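Local coordinates for ThermoDBP-single stranded DNA binding protein (Thermoproteus tenax, PDB 3TEK) that binds single-stranded DNA through a non-canonical fold and probably takes the place of the canonical single-stranded DNA-binding protein in the Thermoproteales, at residues D94-W99 against F116-E121; S15-I18 against K23-V26; L55-V60 against R78-E83; G62-Q67 against L122-D127; R39-Y44 against P50-L55. One frame throughout, in Å; residues are numbered along the deposited sequence.

Interaction 1. Residues D94-W99 against F116-E121; sequences DGLKKW and FMISTE
Ile118 carries its CG1 beside the backbone N (chi1 -64°) and its CG2 beside the carbonyl carbon, and this split sends one branch to Trp99 and the other to Leu96. The arrangement is a helix packed on the face of an antiparallel sheet: helix 83-108 lies over strand 116-124, and the two backbones come closest at Leu96 and Ile118, whose CA atoms are 9.3 Å apart. That spacing leaves the touching to side-chain ends. Leu96 CD2 meets Ile118 CG2 at 4.0 Å, the two side chains passing antiparallel to each other. One helical turn on, Trp99 sets CG anti to its N (chi1 171°), which extends the indole toward the strand and presents a rim to Ile118 while Leu96 O lies in plane at the ring's edge. Only 143 Å² is buried, and no hydrogen bond crosses the contact; it is purely apolar. Strand 131-142 extends the same surface, with Trp133 against Leu96 and Leu140 against Ile118. Thr120 turns toward the helix as well, its OG1 hydrogen-bonded to Trp133 NE1 and Thr138 OG1. At the indole rim, Trp99 CZ3 stands 4.0 Å from Ile118 CD1, near the ring plane.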
# COMPACT_ATOMS: atom_id res chain seq x y z
N ASP A 94 -2.82 -6.11 7.31
CA ASP A 94 -3.34 -7.43 7.65
C ASP A 94 -4.10 -8.08 6.51
O ASP A 94 -3.93 -9.25 6.26
CB ASP A 94 -4.28 -7.37 8.86
CG ASP A 94 -3.53 -7.24 10.16
OD1 ASP A 94 -2.28 -7.04 10.12
OD2 ASP A 94 -4.17 -7.35 11.24
N GLY A 95 -4.94 -7.30 5.83
CA GLY A 95 -5.71 -7.80 4.72
C GLY A 95 -4.82 -8.20 3.54
O GLY A 95 -5.07 -9.23 2.92
N LEU A 96 -3.82 -7.38 3.23
CA LEU A 96 -2.88 -7.71 2.14
C LEU A 96 -2.02 -8.92 2.46
O LEU A 96 -1.80 -9.75 1.60
CB LEU A 96 -1.96 -6.56 1.81
CG LEU A 96 -2.36 -5.68 0.60
CD1 LEU A 96 -1.55 -4.39 0.63
CD2 LEU A 96 -2.19 -6.42 -0.75
N LYS A 97 -1.53 -8.98 3.70
CA LYS A 97 -0.71 -10.08 4.15
C LYS A 97 -1.51 -11.37 4.10
O LYS A 97 -1.00 -12.40 3.65
CB LYS A 97 -0.24 -9.82 5.57
CG LYS A 97 0.77 -10.77 6.13
CD LYS A 97 1.27 -10.23 7.48
CE LYS A 97 2.02 -11.25 8.31
NZ LYS A 97 2.08 -10.80 9.74
N LYS A 98 -2.76 -11.30 4.54
CA LYS A 98 -3.65 -12.47 4.51
C LYS A 98 -3.91 -12.92 3.06
O LYS A 98 -3.84 -14.10 2.72
CB LYS A 98 -4.97 -12.14 5.20
CG LYS A 98 -5.86 -13.37 5.44
CD LYS A 98 -7.01 -13.11 6.43
CE LYS A 98 -8.37 -12.96 5.75
NZ LYS A 98 -9.52 -13.07 6.71
N TRP A 99 -4.27 -11.98 2.22
CA TRP A 99 -4.41 -12.26 0.81
C TRP A 99 -3.14 -12.94 0.22
O TRP A 99 -3.26 -13.90 -0.53
CB TRP A 99 -4.73 -10.97 0.04
CG TRP A 99 -4.68 -11.18 -1.40
CD1 TRP A 99 -5.65 -11.75 -2.17
CD2 TRP A 99 -3.59 -10.88 -2.28
NE1 TRP A 99 -5.22 -11.81 -3.48
CE2 TRP A 99 -3.96 -11.29 -3.57
CE3 TRP A 99 -2.34 -10.29 -2.08
CZ2 TRP A 99 -3.12 -11.12 -4.70
CZ3 TRP A 99 -1.50 -10.11 -3.19
CH2 TRP A 99 -1.90 -10.54 -4.47
N PHE A 116 8.56 -10.86 -5.94
CA PHE A 116 7.27 -10.43 -6.50
C PHE A 116 7.04 -8.92 -6.36
O PHE A 116 7.76 -8.23 -5.62
CB PHE A 116 6.11 -11.17 -5.81
CG PHE A 116 6.04 -10.94 -4.34
CD1 PHE A 116 5.43 -9.78 -3.82
CD2 PHE A 116 6.60 -11.84 -3.46
CE1 PHE A 116 5.38 -9.56 -2.44
CE2 PHE A 116 6.57 -11.63 -2.08
CZ PHE A 116 5.96 -10.50 -1.56
N MET A 117 6.00 -8.43 -6.99
CA MET A 117 5.50 -7.13 -6.65
C MET A 117 3.98 -7.11 -6.63
O MET A 117 3.34 -7.82 -7.36
CB MET A 117 6.05 -6.07 -7.58
CG MET A 117 5.95 -6.40 -8.99
SD MET A 117 6.87 -5.27 -10.02
CE MET A 117 6.61 -6.06 -11.55
N ILE A 118 3.42 -6.31 -5.76
CA ILE A 118 1.99 -6.22 -5.67
C ILE A 118 1.56 -4.85 -6.12
O ILE A 118 2.13 -3.88 -5.72
CB ILE A 118 1.55 -6.44 -4.25
CG1 ILE A 118 1.91 -7.84 -3.84
CG2 ILE A 118 0.08 -6.22 -4.09
CD1 ILE A 118 1.86 -8.07 -2.41
N SER A 119 0.57 -4.78 -6.97
CA SER A 119 -0.04 -3.51 -7.28
C SER A 119 -1.47 -3.55 -6.75
O SER A 119 -2.19 -4.56 -6.90
CB SER A 119 -0.07 -3.23 -8.77
OG SER A 119 -0.96 -4.13 -9.39
N THR A 120 -1.87 -2.46 -6.12
CA THR A 120 -3.22 -2.37 -5.59
C THR A 120 -3.71 -0.94 -5.66
O THR A 120 -2.98 -0.03 -6.06
CB THR A 120 -3.30 -2.95 -4.17
OG1 THR A 120 -4.70 -3.07 -3.79
CG2 THR A 120 -2.49 -2.08 -3.20
N GLU A 121 -4.98 -0.75 -5.33
CA GLU A 121 -5.58 0.58 -5.30
C GLU A 121 -6.17 0.85 -3.94
O GLU A 121 -6.76 -0.04 -3.32
CB GLU A 121 -6.70 0.68 -6.32
CG GLU A 121 -6.25 0.60 -7.74
CD GLU A 121 -7.30 1.16 -8.71
OE1 GLU A 121 -8.42 1.59 -8.29
OE2 GLU A 121 -6.98 1.17 -9.91

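Interaction 2. Residues S15-I18 against K23-V26; sequences SELI and KKLV
The peptide units of Ile18 and Leu25 are the flat groups that join here, in an antiparallel beta hairpin made by strands 13-20 and 23-31; on one face of this ribbon lie the side chains of Leu17 and Val26, on the other those of Ile18 and Leu25. Ile18 and Leu25 form the hydrogen-bonded pair. Leu25 N gives to Ile18 O over 2.8 Å, nearly along the C=O axis, whereas Ile18 N reaches Leu25 O at 2.9 Å from a position tilted 27° out of the carbonyl plane. Leu25 O also receives a CA-H...O contact from Leu17 CA at 3.3 Å. The strand segments run at 157° to each other, consistent with ordinary antiparallel twist. Leu17 and Val26 make the non-hydrogen-bonded pair, where Leu17 CD2 touches Val26 CG2 at 3.8 Å and Ser15 CB lies 4.0 Å from Val26 CG1. This face turns to helix 52-68: Phe68 packs on Leu17 and Val26, and Gln67 NE2 is hydrogen-bonded to Ser15 OG. At the other face Glu16 OE2 forms a salt bridge with Arg29. Ile18 places CG1 between its backbone N and carbonyl carbon (chi1 63°), a crowded position that swings this branch across the strand gap, where CG1 rests 3.8 Å from Leu25 CB.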
# COMPACT_ATOMS: atom_id res chain seq x y z
N SER A 15 -1.71 8.93 -8.40
CA SER A 15 -2.93 9.37 -7.74
C SER A 15 -3.81 10.31 -8.57
O SER A 15 -3.39 10.89 -9.57
CB SER A 15 -2.58 10.03 -6.41
OG SER A 15 -1.83 11.21 -6.61
N GLU A 16 -5.05 10.44 -8.14
CA GLU A 16 -5.94 11.46 -8.66
C GLU A 16 -7.03 11.76 -7.64
O GLU A 16 -7.26 10.98 -6.71
CB GLU A 16 -6.56 11.04 -10.00
CG GLU A 16 -7.41 9.78 -9.97
CD GLU A 16 -7.77 9.33 -11.37
OE1 GLU A 16 -8.63 9.98 -12.02
OE2 GLU A 16 -7.17 8.34 -11.84
N LEU A 17 -7.68 12.90 -7.83
CA LEU A 17 -8.77 13.26 -6.94
C LEU A 17 -10.08 12.66 -7.45
O LEU A 17 -10.28 12.46 -8.63
CB LEU A 17 -8.87 14.78 -6.79
CG LEU A 17 -7.73 15.38 -5.96
CD1 LEU A 17 -7.84 16.90 -5.86
CD2 LEU A 17 -7.65 14.79 -4.56
N ILE A 18 -10.97 12.39 -6.52
CA ILE A 18 -12.33 12.11 -6.87
C ILE A 18 -13.24 12.90 -5.95
O ILE A 18 -12.90 13.18 -4.80
CB ILE A 18 -12.63 10.61 -6.81
CG1 ILE A 18 -12.49 10.06 -5.43
CG2 ILE A 18 -11.63 9.79 -7.71
CD1 ILE A 18 -12.24 8.48 -5.51
N LYS A 23 -16.68 16.74 -0.83
CA LYS A 23 -15.48 16.13 -0.31
C LYS A 23 -14.59 15.66 -1.47
O LYS A 23 -15.07 15.15 -2.47
CB LYS A 23 -15.81 14.96 0.63
CG LYS A 23 -16.92 15.24 1.69
CD LYS A 23 -16.39 15.93 3.00
CE LYS A 23 -17.45 15.97 4.15
NZ LYS A 23 -18.69 16.69 3.75
N LYS A 24 -13.30 15.89 -1.34
CA LYS A 24 -12.36 15.36 -2.29
C LYS A 24 -11.66 14.17 -1.64
O LYS A 24 -11.19 14.27 -0.52
CB LYS A 24 -11.33 16.42 -2.64
CG LYS A 24 -11.90 17.61 -3.33
CD LYS A 24 -12.08 17.35 -4.81
CE LYS A 24 -12.30 18.67 -5.59
NZ LYS A 24 -13.74 18.96 -5.73
N LEU A 25 -11.60 13.05 -2.33
CA LEU A 25 -10.83 11.89 -1.87
C LEU A 25 -9.67 11.66 -2.83
O LEU A 25 -9.68 12.15 -3.95
CB LEU A 25 -11.71 10.65 -1.74
CG LEU A 25 -12.88 10.88 -0.76
CD1 LEU A 25 -14.14 11.01 -1.53
CD2 LEU A 25 -13.02 9.73 0.21
N VAL A 26 -8.70 10.88 -2.37
CA VAL A 26 -7.52 10.58 -3.16
C VAL A 26 -7.53 9.11 -3.53
O VAL A 26 -7.44 8.24 -2.65
CB VAL A 26 -6.23 10.95 -2.42
CG1 VAL A 26 -5.01 10.78 -3.36
CG2 VAL A 26 -6.29 12.42 -1.89

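Interaction 3. Residues L55-V60 against R78-E83; sequences LLFGAV and RIRDSE
Phe57 and Arg80 mark the closest backbone approach, 8.2 Å between their CA atoms, where helix 52-68 passes the C-terminal part of helix 71-79 and the type I turn from Ile79 to Ser82. At this separation only side chains touch. Phe57 brings ring atom CE2 to 4.1 Å from Arg80 CG, so the methylene part of the arginine, rather than its charge, meets the ring. Arg80 has CG anti to the backbone N (chi1 -170°), which brings CG up to the ring before the chain bends at chi3. The two side chains cross at about a right angle, and the ring and guanidinium planes are 80° apart, which rules out a parallel cation-pi stack. The second touch is looser: Val60 CG1 and Ile79 CD1 stand 4.4 Å apart. Leu124 of strand 116-124 packs on both of these residues, and Phe85 of helix 83-108 reaches both Val60 and Phe57, so the pair lies at a junction of helices and sheet. The turn itself is firmly held. Ile79 O accepts from Ser82 N at 3.0 Å and from Ser82 OG at 2.6 Å, the hydroxyl lying in the carbonyl plane on a lone pair. Ser82 is also the N-cap of helix 83-108, its OG bonded to Phe85 N. The chemistry implies a division of labour: hydrogen bonds fix the shape of the turn between two helices, while the contact across to helix 52-68, with 118 Å² buried, rests on apolar contact, with no polar bond between the segments.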
# COMPACT_ATOMS: atom_id res chain seq x y z
N LEU A 55 6.71 2.23 3.03
CA LEU A 55 6.29 2.36 1.64
C LEU A 55 4.90 3.03 1.57
O LEU A 55 4.68 3.96 0.79
CB LEU A 55 6.30 1.00 0.93
CG LEU A 55 7.71 0.31 0.87
CD1 LEU A 55 7.62 -1.13 0.36
CD2 LEU A 55 8.74 1.11 0.07
N LEU A 56 3.98 2.56 2.41
CA LEU A 56 2.61 3.06 2.37
C LEU A 56 2.57 4.56 2.70
O LEU A 56 1.87 5.34 2.06
CB LEU A 56 1.73 2.27 3.34
CG LEU A 56 0.33 2.77 3.56
CD1 LEU A 56 -0.46 2.52 2.30
CD2 LEU A 56 -0.33 2.06 4.70
N PHE A 57 3.33 4.94 3.71
CA PHE A 57 3.35 6.30 4.21
C PHE A 57 3.92 7.28 3.22
O PHE A 57 3.42 8.39 3.08
CB PHE A 57 4.11 6.37 5.53
CG PHE A 57 3.27 5.96 6.73
CD1 PHE A 57 2.37 4.90 6.66
CD2 PHE A 57 3.39 6.63 7.94
CE1 PHE A 57 1.59 4.51 7.75
CE2 PHE A 57 2.61 6.24 9.07
CZ PHE A 57 1.71 5.16 8.95
N GLY A 58 4.97 6.87 2.52
CA GLY A 58 5.52 7.66 1.42
C GLY A 58 4.52 7.78 0.30
O GLY A 58 4.36 8.85 -0.29
N ALA A 59 3.81 6.69 0.02
CA ALA A 59 2.78 6.72 -1.01
C ALA A 59 1.66 7.72 -0.66
O ALA A 59 1.22 8.48 -1.53
CB ALA A 59 2.19 5.30 -1.25
N VAL A 60 1.22 7.74 0.59
CA VAL A 60 0.15 8.66 1.00
C VAL A 60 0.62 10.10 0.99
O VAL A 60 -0.06 10.98 0.46
CB VAL A 60 -0.41 8.23 2.35
CG1 VAL A 60 -1.35 9.26 2.92
CG2 VAL A 60 -1.07 6.82 2.19
N ARG A 78 -1.30 15.99 9.99
CA ARG A 78 -2.48 15.79 10.81
C ARG A 78 -2.92 14.32 10.86
O ARG A 78 -3.11 13.76 11.94
CB ARG A 78 -3.63 16.63 10.32
CG ARG A 78 -4.91 16.37 11.08
CD ARG A 78 -5.92 17.41 10.76
NE ARG A 78 -6.24 17.42 9.34
CZ ARG A 78 -7.07 16.56 8.73
NH1 ARG A 78 -7.68 15.58 9.41
NH2 ARG A 78 -7.29 16.68 7.42
N ILE A 79 -3.12 13.70 9.70
CA ILE A 79 -3.73 12.38 9.69
C ILE A 79 -2.78 11.28 10.11
O ILE A 79 -3.23 10.23 10.63
CB ILE A 79 -4.36 12.02 8.31
CG1 ILE A 79 -3.30 11.84 7.23
CG2 ILE A 79 -5.33 13.08 7.90
CD1 ILE A 79 -3.87 11.24 5.96
N ARG A 80 -1.48 11.54 9.92
CA ARG A 80 -0.43 10.54 10.11
C ARG A 80 -0.49 9.80 11.45
O ARG A 80 -0.20 8.60 11.51
CB ARG A 80 0.94 11.20 9.98
CG ARG A 80 2.04 10.20 9.92
CD ARG A 80 3.38 10.84 9.56
NE ARG A 80 4.44 10.35 10.43
CZ ARG A 80 4.51 10.59 11.73
NH1 ARG A 80 3.60 11.34 12.35
NH2 ARG A 80 5.52 10.08 12.42
N ASP A 81 -0.83 10.52 12.51
CA ASP A 81 -0.91 9.93 13.86
C ASP A 81 -2.36 9.86 14.44
O ASP A 81 -2.54 9.57 15.64
CB ASP A 81 0.03 10.68 14.81
CG ASP A 81 -0.36 12.16 15.00
OD1 ASP A 81 0.24 12.83 15.86
OD2 ASP A 81 -1.26 12.65 14.29
N SER A 82 -3.37 10.15 13.61
CA SER A 82 -4.78 9.94 13.97
C SER A 82 -5.06 8.44 14.14
O SER A 82 -4.46 7.61 13.47
CB SER A 82 -5.68 10.42 12.87
OG SER A 82 -5.52 9.60 11.72
N GLU A 83 -6.00 8.13 15.02
CA GLU A 83 -6.44 6.76 15.23
C GLU A 83 -6.94 6.14 13.94
O GLU A 83 -6.62 5.00 13.62
CB GLU A 83 -7.54 6.73 16.31
CG GLU A 83 -8.03 5.31 16.63
CD GLU A 83 -9.15 4.81 15.74
OE1 GLU A 83 -9.82 5.62 15.08
OE2 GLU A 83 -9.37 3.57 15.69

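Interaction 4. Residues G62-Q67 against L122-D127; sequences GSLREQ and LVLDPD
Leu64 approaches Leu124 and Pro126 with its far end, not its root. From CB the chain turns beside the backbone N (chi1 -75°), so that CG, and then the two methyls, lead across from the helix toward the strand end. Leu64 CD1 meets Leu124 CD2 at 4.1 Å. Leu64 CD2 has two partners: the same Leu124 CD2 at 4.1 Å, and Pro126 CB, again at 4.1 Å. A single methyl of Leu124 is thus straddled by the fork of Leu64, and the second prong also rests on the proline ring. Leu64 and Leu124 cross at about a right angle. Leu124 has CG anti to its backbone N (chi1 169°), which extends its methyls from the strand toward the helix.

The setting is helix 52-68 laid against the antiparallel sheet at the point where strand 116-124 runs out into a turn. Leu124 is still part of the sheet, with a backbone hydrogen bond to Val26 on the neighbouring strand. Ile75 of helix 71-79 closes on both Leu64 and Pro126, and Phe76 on Leu64, so all three touching residues are buried. Next along the chain, Asp125 folds its carboxylate back in an Asx turn: Asp125 OD1 accepts from Asp127 N at 2.8 Å, with an N-H...O angle of 135°, the donor lying nearly in line with the C-O bond. The carbonyls of Pro126 and Asp127 are taken by Arg78 of helix 71-79, whose NH2 bonds to Pro126 O and whose NH1 bonds to Asp127 O.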
# COMPACT_ATOMS: atom_id res chain seq x y z
N GLY A 62 3.19 11.49 -0.48
CA GLY A 62 3.47 11.85 -1.87
C GLY A 62 2.21 12.18 -2.65
O GLY A 62 2.17 13.18 -3.35
N SER A 63 1.18 11.34 -2.54
CA SER A 63 -0.09 11.61 -3.22
C SER A 63 -0.76 12.90 -2.69
O SER A 63 -1.34 13.65 -3.46
CB SER A 63 -1.04 10.43 -3.12
OG SER A 63 -0.45 9.24 -3.65
N LEU A 64 -0.67 13.16 -1.40
CA LEU A 64 -1.27 14.36 -0.86
C LEU A 64 -0.61 15.63 -1.40
O LEU A 64 -1.28 16.60 -1.73
CB LEU A 64 -1.28 14.33 0.67
CG LEU A 64 -2.34 13.40 1.30
CD1 LEU A 64 -2.02 13.14 2.72
CD2 LEU A 64 -3.78 13.94 1.16
N ARG A 65 0.71 15.61 -1.47
CA ARG A 65 1.48 16.68 -2.08
C ARG A 65 1.12 16.88 -3.55
O ARG A 65 0.95 18.01 -3.98
CB ARG A 65 2.98 16.40 -1.98
CG ARG A 65 3.52 16.51 -0.59
CD ARG A 65 5.06 16.48 -0.55
NE ARG A 65 5.51 15.76 0.64
CZ ARG A 65 5.95 14.50 0.67
NH1 ARG A 65 6.08 13.79 -0.45
NH2 ARG A 65 6.31 13.97 1.84
N GLU A 66 1.04 15.77 -4.30
CA GLU A 66 0.65 15.80 -5.72
C GLU A 66 -0.67 16.50 -5.91
O GLU A 66 -0.80 17.48 -6.67
CB GLU A 66 0.50 14.38 -6.26
CG GLU A 66 1.75 13.78 -6.82
CD GLU A 66 1.98 14.21 -8.27
OE1 GLU A 66 1.04 14.09 -9.10
OE2 GLU A 66 3.11 14.66 -8.57
N GLN A 67 -1.68 16.02 -5.18
CA GLN A 67 -3.03 16.51 -5.39
C GLN A 67 -3.36 17.88 -4.77
O GLN A 67 -4.13 18.63 -5.36
CB GLN A 67 -4.04 15.45 -4.94
CG GLN A 67 -3.92 14.15 -5.75
CD GLN A 67 -3.85 14.39 -7.25
OE1 GLN A 67 -4.52 15.28 -7.79
NE2 GLN A 67 -3.04 13.59 -7.93
N LEU A 122 -6.00 2.10 -3.49
CA LEU A 122 -6.51 2.61 -2.21
C LEU A 122 -7.27 3.93 -2.46
O LEU A 122 -6.94 4.68 -3.40
CB LEU A 122 -5.34 2.89 -1.24
CG LEU A 122 -4.14 1.90 -1.25
CD1 LEU A 122 -2.94 2.44 -0.50
CD2 LEU A 122 -4.57 0.54 -0.67
N VAL A 123 -8.27 4.20 -1.62
CA VAL A 123 -8.93 5.54 -1.58
C VAL A 123 -8.72 6.11 -0.16
O VAL A 123 -9.07 5.48 0.84
CB VAL A 123 -10.44 5.46 -1.92
CG1 VAL A 123 -11.16 6.86 -1.77
CG2 VAL A 123 -10.65 4.94 -3.34
N LEU A 124 -8.08 7.26 -0.08
CA LEU A 124 -7.87 7.92 1.19
C LEU A 124 -8.89 9.03 1.33
O LEU A 124 -8.98 9.89 0.46
CB LEU A 124 -6.47 8.50 1.29
CG LEU A 124 -6.16 9.46 2.48
CD1 LEU A 124 -6.17 8.72 3.82
CD2 LEU A 124 -4.83 10.14 2.25
N ASP A 125 -9.60 9.05 2.46
CA ASP A 125 -10.40 10.22 2.84
C ASP A 125 -9.48 11.16 3.63
O ASP A 125 -9.15 10.87 4.77
CB ASP A 125 -11.62 9.79 3.69
CG ASP A 125 -12.52 10.96 4.05
OD1 ASP A 125 -12.04 12.12 4.13
OD2 ASP A 125 -13.72 10.73 4.28
N PRO A 126 -9.03 12.28 3.02
CA PRO A 126 -8.08 13.12 3.74
C PRO A 126 -8.69 13.83 4.95
O PRO A 126 -7.94 14.32 5.80
CB PRO A 126 -7.61 14.11 2.66
CG PRO A 126 -8.78 14.27 1.78
CD PRO A 126 -9.46 12.90 1.75
N ASP A 127 -10.02 13.90 5.03
CA ASP A 127 -10.69 14.51 6.20
C ASP A 127 -10.54 13.66 7.45
O ASP A 127 -10.19 14.17 8.52
CB ASP A 127 -12.18 14.73 5.93
CG ASP A 127 -12.42 15.70 4.80
OD1 ASP A 127 -11.93 16.85 4.93
OD2 ASP A 127 -13.06 15.33 3.79

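Interaction 5. Residues R39-Y44 against P50-L55; sequences RLFGRY and PEFFKL
Pro50 begins the second segment by laying its ring against the carbonyls of Phe41 and Gly42: its CG is 3.5 Å from Gly42 O and 3.6 Å from Phe41 O. Glu51 is held twice. Its N gives to Arg39 O over 3.2 Å, nearly straight at 160° and in the carbonyl plane, and its carboxylate forms a salt bridge with Arg39. The two side chains run side by side in the same direction, OE2 standing over one face of the guanidinium with the planes 86° apart; the separation from Arg39 NH2 to Glu51 OE2, 2.4 Å, is too short to be trusted in detail. Phe52 N follows, bonding to Leu40 O at 3.2 Å on a lone pair. With CG anti to its N (chi1 179°), Phe52 takes Leu40 CD1 at its ring edge, and its CD1 comes 4.4 Å from Phe41 CE1. Leu55, one turn on, ends the contact, its CD1 touching Leu40 CD1 at 4.0 Å. The segment thus joins the short helix 37-41 to the beginning of helix 52-68. Around it, Phe52 meets Trp30 of strand 23-31 and Phe93 of helix 83-108 edge-to-face, while Phe93 also packs on Phe41 and Phe53, setting this corner between the sheet and the long helix.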
# COMPACT_ATOMS: atom_id res chain seq x y z
N ARG A 39 10.95 -9.08 3.40
CA ARG A 39 11.23 -7.63 3.34
C ARG A 39 9.98 -6.82 3.53
O ARG A 39 9.96 -5.84 4.26
CB ARG A 39 11.82 -7.23 1.99
CG ARG A 39 13.24 -7.72 1.72
CD ARG A 39 13.75 -7.15 0.38
NE ARG A 39 13.45 -5.72 0.20
CZ ARG A 39 14.06 -4.71 0.80
NH1 ARG A 39 15.05 -4.92 1.67
NH2 ARG A 39 13.68 -3.46 0.54
N LEU A 40 8.92 -7.23 2.85
CA LEU A 40 7.70 -6.43 2.79
C LEU A 40 6.85 -6.60 4.05
O LEU A 40 6.38 -5.60 4.62
CB LEU A 40 6.88 -6.79 1.55
CG LEU A 40 5.55 -6.03 1.41
CD1 LEU A 40 5.73 -4.51 1.22
CD2 LEU A 40 4.75 -6.69 0.27
N PHE A 41 6.63 -7.85 4.45
CA PHE A 41 5.70 -8.17 5.54
C PHE A 41 6.39 -8.61 6.82
O PHE A 41 5.74 -8.68 7.85
CB PHE A 41 4.74 -9.31 5.14
CG PHE A 41 3.82 -9.00 4.00
CD1 PHE A 41 2.97 -7.90 4.04
CD2 PHE A 41 3.79 -9.83 2.88
CE1 PHE A 41 2.10 -7.64 2.97
CE2 PHE A 41 2.94 -9.58 1.82
CZ PHE A 41 2.09 -8.48 1.85
N GLY A 42 7.69 -8.89 6.76
CA GLY A 42 8.42 -9.47 7.90
C GLY A 42 9.50 -8.57 8.49
O GLY A 42 9.44 -7.34 8.36
N ARG A 43 10.50 -9.19 9.11
CA ARG A 43 11.52 -8.46 9.88
C ARG A 43 12.83 -8.17 9.12
O ARG A 43 13.77 -7.63 9.71
CB ARG A 43 11.83 -9.22 11.17
CG ARG A 43 12.86 -10.33 11.01
CD ARG A 43 12.66 -11.45 12.01
NE ARG A 43 13.34 -12.68 11.62
CZ ARG A 43 12.95 -13.49 10.63
NH1 ARG A 43 11.88 -13.20 9.89
NH2 ARG A 43 13.64 -14.59 10.36
N TYR A 44 12.89 -8.53 7.83
CA TYR A 44 14.11 -8.36 7.03
C TYR A 44 14.21 -6.99 6.33
O TYR A 44 15.23 -6.67 5.73
CB TYR A 44 14.24 -9.47 5.99
CG TYR A 44 14.50 -10.85 6.57
CD1 TYR A 44 15.78 -11.23 6.97
CD2 TYR A 44 13.47 -11.78 6.69
CE1 TYR A 44 16.02 -12.50 7.50
CE2 TYR A 44 13.69 -13.05 7.22
CZ TYR A 44 14.97 -13.41 7.62
OH TYR A 44 15.20 -14.66 8.13
N PRO A 50 8.74 -4.54 9.01
CA PRO A 50 8.06 -4.56 7.73
C PRO A 50 8.26 -3.24 6.99
O PRO A 50 8.02 -2.17 7.54
CB PRO A 50 6.59 -4.74 8.12
CG PRO A 50 6.64 -5.49 9.37
CD PRO A 50 7.84 -4.96 10.10
N GLU A 51 8.71 -3.35 5.74
CA GLU A 51 8.91 -2.17 4.90
C GLU A 51 7.56 -1.57 4.51
O GLU A 51 7.46 -0.39 4.18
CB GLU A 51 9.69 -2.55 3.65
CG GLU A 51 10.52 -1.42 3.07
CD GLU A 51 11.42 -1.87 1.93
OE1 GLU A 51 11.93 -0.99 1.20
OE2 GLU A 51 11.62 -3.10 1.77
N PHE A 52 6.52 -2.41 4.58
CA PHE A 52 5.17 -2.05 4.17
C PHE A 52 4.77 -0.64 4.57
O PHE A 52 4.30 0.13 3.74
CB PHE A 52 4.16 -3.01 4.77
CG PHE A 52 2.75 -2.69 4.40
CD1 PHE A 52 2.19 -3.21 3.24
CD2 PHE A 52 1.99 -1.85 5.18
CE1 PHE A 52 0.87 -2.92 2.90
CE2 PHE A 52 0.68 -1.55 4.83
CZ PHE A 52 0.13 -2.08 3.69
N PHE A 53 4.96 -0.33 5.85
CA PHE A 53 4.44 0.91 6.44
C PHE A 53 5.16 2.16 5.95
O PHE A 53 4.53 3.19 5.68
CB PHE A 53 4.47 0.79 7.96
CG PHE A 53 3.44 -0.19 8.47
CD1 PHE A 53 2.09 0.14 8.42
CD2 PHE A 53 3.80 -1.44 8.92
CE1 PHE A 53 1.12 -0.76 8.87
CE2 PHE A 53 2.83 -2.35 9.36
CZ PHE A 53 1.51 -2.02 9.31
N LYS A 54 6.47 2.02 5.80
CA LYS A 54 7.32 3.04 5.23
C LYS A 54 6.94 3.31 3.78
O LYS A 54 6.86 4.47 3.35
CB LYS A 54 8.78 2.58 5.29
CG LYS A 54 9.80 3.69 5.15
CD LYS A 54 11.27 3.15 5.27
CE LYS A 54 11.52 2.37 6.58
NZ LYS A 54 11.74 3.21 7.81
N LEU A 55 6.71 2.23 3.03
CA LEU A 55 6.29 2.36 1.64
C LEU A 55 4.90 3.03 1.57
O LEU A 55 4.68 3.96 0.79
CB LEU A 55 6.30 1.00 0.93
CG LEU A 55 7.71 0.31 0.87
CD1 LEU A 55 7.62 -1.13 0.36
CD2 LEU A 55 8.74 1.11 0.07

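From the N terminus, interaction 2 closes the first hairpin of the sheet, and interaction 5 then closes the short loop between helices 37-41 and 52-68. Interaction 3 starts at Leu55, shared with interaction 5, and brings helix 52-68 against the end of helix 71-79. Interaction 4 leaves the same helix and spans 54 residues to reach strand 116-124; it crosses interaction 3, since their segments alternate, and encloses interaction 1, which closes the connection from helix 83-108 to that strand. Interactions 2 and 4 touch where neighbouring strands pair, while interactions 1 and 5 touch where helices 83-108 and 52-68 meet, through Leu96 and Phe52.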